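PHB depolymerase (PDB 2D81) hydrolyses the ester bonds of polyhydroxybutyrate, breaking this biopolyester down into short hydroxybutyrate products. Local coordinates at residues H224-G229 with T245-W250; C230-S235 with S239-N244. All blocks are in the same frame, centred on the assembly; numbering follows the deposited sequence.

Interaction 1 of 2, residues H224-G229 with T245-W250; sequences HVALHG and TGYNKW
Ala-226 sets its methyl squarely over one face of the Tyr-247 ring: CB of Ala-226 is 3.8 Å from the centroid of that ring and only 13° off its normal, a CH-pi contact. CZ and CE1 of Tyr-247 are the nearest ring atoms.

The second contact is aromatic, but not a stack. The rings of His-224 and Tyr-247 meet rim to rim, with centroids 5.5 Å apart and planes inclined by 27°; the closest approach is 3.6 Å, from NE2 of His-224 to CE2 of Tyr-247. With CG anti to the backbone N (chi1 -174°), the imidazole of His-224 reaches the phenol beside Ala-226.

His-224 and Ala-226 alternate with Val-225, which faces helix 301-314, as expected in a central strand of the alpha/beta hydrolase sheet. Strand 221-227 leads through a largely helical connection to the parallel neighbour 256-260, a beta-alpha-beta crossover, and helix 247-251 is its last helix.

No hydrogen bond spans the two segments; the polar ends meet on strand 13-18. Ser-16 OG is bonded to both NE2 of His-224 and OH of Tyr-247, while ND1 of His-224 pairs with Ser-14 OG, fixing the imidazole's rotation. Past the strand end, His-228 ND1 donates an almost straight 2.7 Å bond to Gly-229 O.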
ATOM      1  N   HIS A 224      -3.290   3.754  -9.367  1.00  7.24           N
ATOM      2  CA  HIS A 224      -3.046   3.621  -7.935  1.00  5.28           C
ATOM      3  C   HIS A 224      -2.878   2.144  -7.600  1.00  5.86           C
ATOM      4  O   HIS A 224      -3.697   1.310  -7.993  1.00  6.78           O
ATOM      5  CB  HIS A 224      -4.220   4.190  -7.134  1.00  6.57           C
ATOM      6  CG  HIS A 224      -3.989   4.217  -5.655  1.00  5.88           C
ATOM      7  ND1 HIS A 224      -3.137   5.117  -5.051  1.00  6.01           N
ATOM      8  CD2 HIS A 224      -4.486   3.445  -4.658  1.00  5.92           C
ATOM      9  CE1 HIS A 224      -3.122   4.900  -3.748  1.00  6.59           C
ATOM     10  NE2 HIS A 224      -3.932   3.890  -3.484  1.00  5.77           N
ATOM     11  N   VAL A 225      -1.809   1.830  -6.877  1.00  3.81           N
ATOM     12  CA  VAL A 225      -1.569   0.476  -6.401  1.00  5.30           C
ATOM     13  C   VAL A 225      -2.070   0.378  -4.963  1.00  5.26           C
ATOM     14  O   VAL A 225      -1.644   1.145  -4.101  1.00  6.06           O
ATOM     15  CB  VAL A 225      -0.059   0.144  -6.438  1.00  5.84           C
ATOM     16  CG1 VAL A 225       0.180  -1.293  -5.987  1.00  7.12           C
ATOM     17  CG2 VAL A 225       0.480   0.358  -7.847  1.00  8.65           C
ATOM     18  N   ALA A 226      -2.984  -0.554  -4.715  1.00  3.91           N
ATOM     19  CA  ALA A 226      -3.548  -0.733  -3.378  1.00  4.93           C
ATOM     20  C   ALA A 226      -3.132  -2.081  -2.792  1.00  5.41           C
ATOM     21  O   ALA A 226      -3.377  -3.131  -3.390  1.00  6.35           O
ATOM     22  CB  ALA A 226      -5.072  -0.632  -3.436  1.00  4.14           C
ATOM     23  N   LEU A 227      -2.509  -2.046  -1.618  1.00  5.61           N
ATOM     24  CA  LEU A 227      -1.928  -3.245  -1.019  1.00  6.05           C
ATOM     25  C   LEU A 227      -2.692  -3.746   0.207  1.00  6.82           C
ATOM     26  O   LEU A 227      -2.787  -3.051   1.218  1.00  7.08           O
ATOM     27  CB  LEU A 227      -0.470  -2.973  -0.632  1.00  5.76           C
ATOM     28  CG  LEU A 227       0.467  -2.573  -1.774  1.00  8.63           C
ATOM     29  CD1 LEU A 227       1.812  -2.154  -1.199  1.00  9.12           C
ATOM     30  CD2 LEU A 227       0.634  -3.730  -2.749  1.00 11.28           C
ATOM     31  N   HIS A 228      -3.222  -4.962   0.112  1.00  5.65           N
ATOM     32  CA  HIS A 228      -3.894  -5.605   1.237  1.00  5.84           C
ATOM     33  C   HIS A 228      -2.918  -5.848   2.391  1.00  6.49           C
ATOM     34  O   HIS A 228      -1.697  -5.801   2.209  1.00  4.88           O
ATOM     35  CB  HIS A 228      -4.511  -6.937   0.779  1.00  5.54           C
ATOM     36  CG  HIS A 228      -3.499  -7.989   0.433  1.00  4.44           C
ATOM     37  ND1 HIS A 228      -2.807  -8.698   1.390  1.00  6.03           N
ATOM     38  CD2 HIS A 228      -3.059  -8.444  -0.764  1.00  5.51           C
ATOM     39  CE1 HIS A 228      -1.983  -9.546   0.799  1.00  5.71           C
ATOM     40  NE2 HIS A 228      -2.116  -9.411  -0.508  1.00  5.94           N
ATOM     41  N   GLY A 229      -3.459  -6.100   3.581  1.00  6.17           N
ATOM     42  CA  GLY A 229      -2.621  -6.392   4.733  1.00  7.74           C
ATOM     43  C   GLY A 229      -2.507  -7.885   4.975  1.00  7.80           C
ATOM     44  O   GLY A 229      -2.912  -8.681   4.132  1.00  8.11           O
ATOM     45  N   THR A 245     -13.157  -2.334  -0.049  1.00  5.99           N
ATOM     46  CA  THR A 245     -12.359  -1.207   0.423  1.00  6.91           C
ATOM     47  C   THR A 245     -12.826   0.126  -0.145  1.00  7.37           C
ATOM     48  O   THR A 245     -12.619   1.173   0.468  1.00  8.59           O
ATOM     49  CB  THR A 245     -10.870  -1.382   0.080  1.00  7.42           C
ATOM     50  OG1 THR A 245     -10.733  -1.702  -1.309  1.00  9.12           O
ATOM     51  CG2 THR A 245     -10.255  -2.488   0.931  1.00  7.08           C
ATOM     52  N   GLY A 246     -13.441   0.092  -1.322  1.00  6.63           N
ATOM     53  CA  GLY A 246     -14.013   1.309  -1.873  1.00  7.25           C
ATOM     54  C   GLY A 246     -13.133   2.101  -2.829  1.00  5.79           C
ATOM     55  O   GLY A 246     -13.538   3.169  -3.285  1.00  6.13           O
ATOM     56  N   TYR A 247     -11.941   1.599  -3.142  1.00  6.58           N
ATOM     57  CA  TYR A 247     -11.084   2.279  -4.115  1.00  6.17           C
ATOM     58  C   TYR A 247     -11.773   2.372  -5.469  1.00  5.50           C
ATOM     59  O   TYR A 247     -11.716   3.408  -6.138  1.00  5.76           O
ATOM     60  CB  TYR A 247      -9.758   1.540  -4.317  1.00  7.74           C
ATOM     61  CG  TYR A 247      -8.804   1.574  -3.147  1.00  6.81           C
ATOM     62  CD1 TYR A 247      -8.812   0.567  -2.189  1.00  6.92           C
ATOM     63  CD2 TYR A 247      -7.861   2.596  -3.024  1.00  8.37           C
ATOM     64  CE1 TYR A 247      -7.900   0.568  -1.137  1.00  7.96           C
ATOM     65  CE2 TYR A 247      -6.948   2.610  -1.975  1.00  7.34           C
ATOM     66  CZ  TYR A 247      -6.971   1.590  -1.038  1.00  7.86           C
ATOM     67  OH  TYR A 247      -6.063   1.583  -0.009  1.00  8.05           O
ATOM     68  N   ASN A 248     -12.410   1.279  -5.876  1.00  5.12           N
ATOM     69  CA  ASN A 248     -12.930   1.181  -7.232  1.00  6.25           C
ATOM     70  C   ASN A 248     -14.047   2.183  -7.481  1.00  6.38           C
ATOM     71  O   ASN A 248     -14.212   2.660  -8.602  1.00  7.74           O
ATOM     72  CB  ASN A 248     -13.432  -0.238  -7.517  1.00  7.24           C
ATOM     73  CG  ASN A 248     -12.339  -1.276  -7.386  1.00  9.37           C
ATOM     74  OD1 ASN A 248     -11.154  -0.954  -7.472  1.00  8.20           O
ATOM     75  ND2 ASN A 248     -12.730  -2.530  -7.190  1.00 10.30           N
ATOM     76  N   LYS A 249     -14.808   2.502  -6.436  1.00  6.82           N
ATOM     77  CA  LYS A 249     -15.888   3.480  -6.548  1.00  8.25           C
ATOM     78  C   LYS A 249     -15.358   4.827  -7.023  1.00  8.76           C
ATOM     79  O   LYS A 249     -15.992   5.504  -7.835  1.00  7.96           O
ATOM     80  CB  LYS A 249     -16.584   3.659  -5.195  1.00  9.88           C
ATOM     81  CG  LYS A 249     -17.233   2.394  -4.660  1.00 11.21           C
ATOM     82  CD  LYS A 249     -17.926   2.652  -3.334  1.00 12.75           C
ATOM     83  CE  LYS A 249     -18.615   1.400  -2.824  1.00 17.04           C
ATOM     84  NZ  LYS A 249     -19.661   0.922  -3.772  1.00 18.74           N
ATOM     85  N   TRP A 250     -14.194   5.214  -6.508  1.00  7.10           N
ATOM     86  CA  TRP A 250     -13.565   6.469  -6.899  1.00  7.46           C
ATOM     87  C   TRP A 250     -12.844   6.362  -8.240  1.00  7.16           C
ATOM     88  O   TRP A 250     -12.911   7.274  -9.066  1.00  5.74           O
ATOM     89  CB  TRP A 250     -12.586   6.930  -5.812  1.00  6.89           C
ATOM     90  CG  TRP A 250     -13.277   7.421  -4.580  1.00  6.32           C
ATOM     91  CD1 TRP A 250     -13.578   6.702  -3.456  1.00  7.15           C
ATOM     92  CD2 TRP A 250     -13.818   8.731  -4.375  1.00  7.39           C
ATOM     93  NE1 TRP A 250     -14.277   7.486  -2.564  1.00  6.45           N
ATOM     94  CE2 TRP A 250     -14.438   8.735  -3.105  1.00  8.24           C
ATOM     95  CE3 TRP A 250     -13.842   9.904  -5.145  1.00  9.37           C
ATOM     96  CZ2 TRP A 250     -15.075   9.868  -2.586  1.00  9.96           C
ATOM     97  CZ3 TRP A 250     -14.476  11.030  -4.628  1.00  9.66           C
ATOM     98  CH2 TRP A 250     -15.084  11.002  -3.361  1.00  9.83           C
TER

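Interaction 2 of 2, residues C230-S235 with S239-N244; sequences CLQSYS and SRFIQN. With RB3 ((1R)-3-{[(1R)-3-methoxy-1-methyl-3-oxopropyl]oxy}-1-methyl-3-oxopropyl (3R)-3-hydroxybutanoate), chain C.
Ser-239 meets the ring of Tyr-234 chiefly through its backbone: its N lies 3.5 Å from CE1 of Tyr-234, approaching obliquely, and its CB is 4.0 Å from the same CE1. In Tyr-234 a chi1 of -169° swings the ring away from its own backbone N, which brings CE1 up to Ser-239, at the start of helix 240-244; the ring also stacks on Tyr-207. Although Ser-239 occupies the N-cap position of helix 240-244, its hydroxyl makes no capping bond. Instead OG donates to OE1 of Gln-243 one turn on, at 2.9 Å and from well above the carbonyl plane.

Next comes Phe-241, the buried part of the contact. Gln-232 extends beyond CG and brings its carboxamide to the CD1-CE1 side of the ring, with CD of Gln-232 3.8 Å from CD1 of Phe-241. Amide and ring planes are 70° apart, so this is not a flat stack. With an alanine here in place of Gln-232, Phe-241 would probably lose the packing on that side of its ring, and a gap would open between the loop and the helix.

At the start of the segment 230-235, Cys-230 lines the pocket of the bound hydroxybutyrate trimer: disulfide-bonded to Cys-284, it places SG 3.2 Å from O1B of RB3. Helix 240-244 itself lies against the central sheet, Phe-241 and Ile-242 touching Tyr-260 of strand 256-260, while Gln-232 and Asn-244 both reach Ile-157 of strand 157-159.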
ATOM      1  N   CYS A 230      -1.953  -8.280   6.118  1.00  8.31           N
ATOM      2  CA  CYS A 230      -1.880  -9.701   6.443  1.00  8.01           C
ATOM      3  C   CYS A 230      -3.304 -10.252   6.542  1.00  7.72           C
ATOM      4  O   CYS A 230      -4.225  -9.535   6.940  1.00  7.47           O
ATOM      5  CB  CYS A 230      -1.190  -9.933   7.780  1.00  9.29           C
ATOM      6  SG  CYS A 230       0.442  -9.190   8.118  1.00 10.62           S
ATOM      7  N   LEU A 231      -3.471 -11.523   6.186  1.00  7.43           N
ATOM      8  CA  LEU A 231      -4.765 -12.196   6.244  1.00  8.21           C
ATOM      9  C   LEU A 231      -5.806 -11.563   5.325  1.00  7.86           C
ATOM     10  O   LEU A 231      -7.008 -11.805   5.475  1.00  7.06           O
ATOM     11  CB  LEU A 231      -5.290 -12.221   7.686  1.00  9.43           C
ATOM     12  CG  LEU A 231      -4.465 -13.048   8.683  1.00 11.94           C
ATOM     13  CD1 LEU A 231      -5.050 -12.917  10.079  1.00 14.06           C
ATOM     14  CD2 LEU A 231      -4.447 -14.504   8.246  1.00 13.49           C
ATOM     15  N   GLN A 232      -5.343 -10.765   4.367  1.00  6.55           N
ATOM     16  CA  GLN A 232      -6.244 -10.144   3.402  1.00  6.38           C
ATOM     17  C   GLN A 232      -5.915 -10.469   1.945  1.00  5.82           C
ATOM     18  O   GLN A 232      -6.485  -9.873   1.036  1.00  6.10           O
ATOM     19  CB  GLN A 232      -6.259  -8.622   3.586  1.00  7.04           C
ATOM     20  CG  GLN A 232      -6.927  -8.155   4.875  1.00  6.60           C
ATOM     21  CD  GLN A 232      -7.079  -6.645   4.936  1.00  7.96           C
ATOM     22  OE1 GLN A 232      -8.118  -6.130   5.356  1.00  9.44           O
ATOM     23  NE2 GLN A 232      -6.043  -5.930   4.524  1.00  2.71           N
ATOM     24  N   SER A 233      -5.002 -11.408   1.714  1.00  7.47           N
ATOM     25  CA  SER A 233      -4.716 -11.821   0.345  1.00  6.66           C
ATOM     26  C   SER A 233      -5.930 -12.552  -0.215  1.00  8.31           C
ATOM     27  O   SER A 233      -6.801 -12.987   0.537  1.00  7.35           O
ATOM     28  CB  SER A 233      -3.497 -12.744   0.292  1.00  7.91           C
ATOM     29  OG  SER A 233      -3.778 -14.003   0.874  1.00  8.88           O
ATOM     30  N   TYR A 234      -5.986 -12.679  -1.536  1.00  6.72           N
ATOM     31  CA  TYR A 234      -7.088 -13.374  -2.191  1.00  9.17           C
ATOM     32  C   TYR A 234      -7.209 -14.790  -1.638  1.00  8.42           C
ATOM     33  O   TYR A 234      -8.312 -15.327  -1.502  1.00  8.46           O
ATOM     34  CB  TYR A 234      -6.848 -13.438  -3.697  1.00 10.53           C
ATOM     35  CG  TYR A 234      -8.052 -13.905  -4.477  1.00 13.14           C
ATOM     36  CD1 TYR A 234      -9.042 -13.006  -4.868  1.00 16.39           C
ATOM     37  CD2 TYR A 234      -8.213 -15.248  -4.805  1.00 17.06           C
ATOM     38  CE1 TYR A 234     -10.165 -13.432  -5.569  1.00 17.84           C
ATOM     39  CE2 TYR A 234      -9.334 -15.687  -5.506  1.00 18.25           C
ATOM     40  CZ  TYR A 234     -10.304 -14.774  -5.884  1.00 19.27           C
ATOM     41  OH  TYR A 234     -11.412 -15.203  -6.578  1.00 22.96           O
ATOM     42  N   SER A 235      -6.065 -15.392  -1.329  1.00  9.49           N
ATOM     43  CA  SER A 235      -6.023 -16.724  -0.735  1.00 11.14           C
ATOM     44  C   SER A 235      -6.835 -16.784   0.559  1.00 12.02           C
ATOM     45  O   SER A 235      -7.436 -17.814   0.883  1.00 11.04           O
ATOM     46  CB  SER A 235      -4.569 -17.115  -0.446  1.00 12.74           C
ATOM     47  OG  SER A 235      -4.492 -18.391   0.164  1.00 20.84           O
ATOM     48  N   SER A 239     -12.115 -12.007  -2.993  1.00  9.74           N
ATOM     49  CA  SER A 239     -12.098 -10.679  -3.596  1.00 10.60           C
ATOM     50  C   SER A 239     -12.555  -9.577  -2.641  1.00  9.11           C
ATOM     51  O   SER A 239     -12.838  -8.462  -3.068  1.00  7.90           O
ATOM     52  CB  SER A 239     -12.979 -10.657  -4.848  1.00 13.16           C
ATOM     53  OG  SER A 239     -14.342 -10.867  -4.517  1.00 15.00           O
ATOM     54  N   ARG A 240     -12.616  -9.873  -1.348  1.00  9.90           N
ATOM     55  CA  ARG A 240     -13.164  -8.904  -0.408  1.00 11.40           C
ATOM     56  C   ARG A 240     -12.360  -7.615  -0.258  1.00  9.70           C
ATOM     57  O   ARG A 240     -12.942  -6.552  -0.050  1.00 10.23           O
ATOM     58  CB  ARG A 240     -13.382  -9.548   0.964  1.00 13.98           C
ATOM     59  CG  ARG A 240     -14.556 -10.517   0.990  1.00 19.16           C
ATOM     60  CD  ARG A 240     -15.004 -10.816   2.413  1.00 22.04           C
ATOM     61  NE  ARG A 240     -16.076 -11.806   2.458  1.00 27.05           N
ATOM     62  CZ  ARG A 240     -17.270 -11.650   1.893  1.00 30.03           C
ATOM     63  NH1 ARG A 240     -17.557 -10.536   1.233  1.00 32.22           N
ATOM     64  NH2 ARG A 240     -18.181 -12.608   1.991  1.00 31.95           N
ATOM     65  N   PHE A 241     -11.037  -7.677  -0.364  1.00  9.27           N
ATOM     66  CA  PHE A 241     -10.272  -6.438  -0.281  1.00  7.06           C
ATOM     67  C   PHE A 241     -10.511  -5.621  -1.545  1.00  7.98           C
ATOM     68  O   PHE A 241     -10.699  -4.405  -1.491  1.00  9.43           O
ATOM     69  CB  PHE A 241      -8.770  -6.701  -0.125  1.00  7.42           C
ATOM     70  CG  PHE A 241      -7.974  -5.467   0.228  1.00  5.76           C
ATOM     71  CD1 PHE A 241      -7.782  -5.101   1.557  1.00  6.47           C
ATOM     72  CD2 PHE A 241      -7.446  -4.657  -0.772  1.00  7.96           C
ATOM     73  CE1 PHE A 241      -7.074  -3.938   1.884  1.00  7.46           C
ATOM     74  CE2 PHE A 241      -6.740  -3.496  -0.455  1.00  8.96           C
ATOM     75  CZ  PHE A 241      -6.554  -3.137   0.874  1.00  6.99           C
ATOM     76  N   ILE A 242     -10.509  -6.299  -2.686  1.00  8.77           N
ATOM     77  CA  ILE A 242     -10.709  -5.630  -3.964  1.00  9.81           C
ATOM     78  C   ILE A 242     -12.052  -4.907  -4.012  1.00 11.72           C
ATOM     79  O   ILE A 242     -12.155  -3.813  -4.570  1.00 13.38           O
ATOM     80  CB  ILE A 242     -10.624  -6.648  -5.124  1.00 10.63           C
ATOM     81  CG1 ILE A 242      -9.197  -7.200  -5.205  1.00 10.01           C
ATOM     82  CG2 ILE A 242     -11.030  -5.989  -6.443  1.00  8.11           C
ATOM     83  CD1 ILE A 242      -9.062  -8.443  -6.053  1.00 13.33           C
ATOM     84  N   GLN A 243     -13.076  -5.509  -3.416  1.00 10.83           N
ATOM     85  CA  GLN A 243     -14.436  -4.992  -3.539  1.00 14.47           C
ATOM     86  C   GLN A 243     -14.905  -4.149  -2.357  1.00 14.21           C
ATOM     87  O   GLN A 243     -15.654  -3.189  -2.537  1.00 15.39           O
ATOM     88  CB  GLN A 243     -15.420  -6.143  -3.746  1.00 14.73           C
ATOM     89  CG  GLN A 243     -15.200  -6.927  -5.026  1.00 19.99           C
ATOM     90  CD  GLN A 243     -16.231  -8.020  -5.211  1.00 23.29           C
ATOM     91  OE1 GLN A 243     -16.396  -8.886  -4.351  1.00 25.62           O
ATOM     92  NE2 GLN A 243     -16.933  -7.986  -6.338  1.00 26.70           N
ATOM     93  N   ASN A 244     -14.472  -4.510  -1.153  1.00 11.76           N
ATOM     94  CA  ASN A 244     -15.024  -3.917   0.066  1.00  9.89           C
ATOM     95  C   ASN A 244     -14.305  -2.653   0.545  1.00  8.37           C
ATOM     96  O   ASN A 244     -14.790  -1.977   1.452  1.00  7.85           O
ATOM     97  CB  ASN A 244     -15.019  -4.949   1.200  1.00 12.43           C
ATOM     98  CG  ASN A 244     -16.112  -5.994   1.057  1.00 15.31           C
ATOM     99  OD1 ASN A 244     -16.521  -6.343  -0.049  1.00 13.98           O
ATOM    100  ND2 ASN A 244     -16.576  -6.515   2.186  1.00 16.76           N
TER
HETATM  101  O1M RB3 C 451      -1.341  -7.758  12.863  1.00 30.39           O
HETATM  102  C1A RB3 C 451      -1.024  -7.517  11.678  1.00 27.41           C
HETATM  103  O1A RB3 C 451      -1.235  -8.263  10.697  1.00 30.84           O
HETATM  104  C2A RB3 C 451      -0.317  -6.187  11.406  1.00 24.10           C
HETATM  105  C3A RB3 C 451       1.036  -6.405  10.724  1.00 19.82           C
HETATM  106  C4A RB3 C 451       1.696  -5.042  10.504  1.00 18.87           C
HETATM  107  O3A RB3 C 451       1.869  -7.210  11.573  1.00 18.25           O
HETATM  108  C1B RB3 C 451       2.635  -8.089  10.871  1.00 16.84           C
HETATM  109  O1B RB3 C 451       2.911  -7.880   9.690  1.00 11.77           O
HETATM  110  C2B RB3 C 451       3.141  -9.344  11.587  1.00 17.31           C
HETATM  111  C3B RB3 C 451       4.279 -10.050  10.844  1.00 17.59           C
HETATM  112  C4B RB3 C 451       5.522  -9.162  10.752  1.00 17.31           C
HETATM  113  O3B RB3 C 451       4.629 -11.246  11.558  1.00 22.14           O
HETATM  114  C1C RB3 C 451       3.846 -12.305  11.215  1.00 23.34           C
HETATM  115  O1C RB3 C 451       2.659 -12.136  10.936  1.00 24.73           O
HETATM  116  C2C RB3 C 451       4.457 -13.708  11.197  1.00 24.97           C
HETATM  117  C3C RB3 C 451       3.740 -14.632  12.183  1.00 26.39           C
HETATM  118  C4C RB3 C 451       4.379 -16.022  12.178  1.00 26.08           C
HETATM  119  O3C RB3 C 451       3.790 -14.066  13.494  1.00 29.55           O

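How the interactions relate
Interaction 1 ties the connection back onto strand 221-227, and interaction 2 lies wholly within that connection, which returns to the sheet at strand 256-260. Interaction 1 is core: all three of its touching residues are buried, and it joins strand to helix through aromatic and methyl contacts. Interaction 2 is only partly buried, joins a loop and short helix to the next helix, and mixes amide, backbone and ring contacts; its loop extends to the ligand pocket. The two abut directly: Phe-241 CZ of interaction 2 is 3.6 Å from His-228 CA of interaction 1, and Asn-248 ND2 is 3.0 Å from Ile-242 O. Both also bear on Tyr-260, interaction 1 through Ala-226 and Tyr-247.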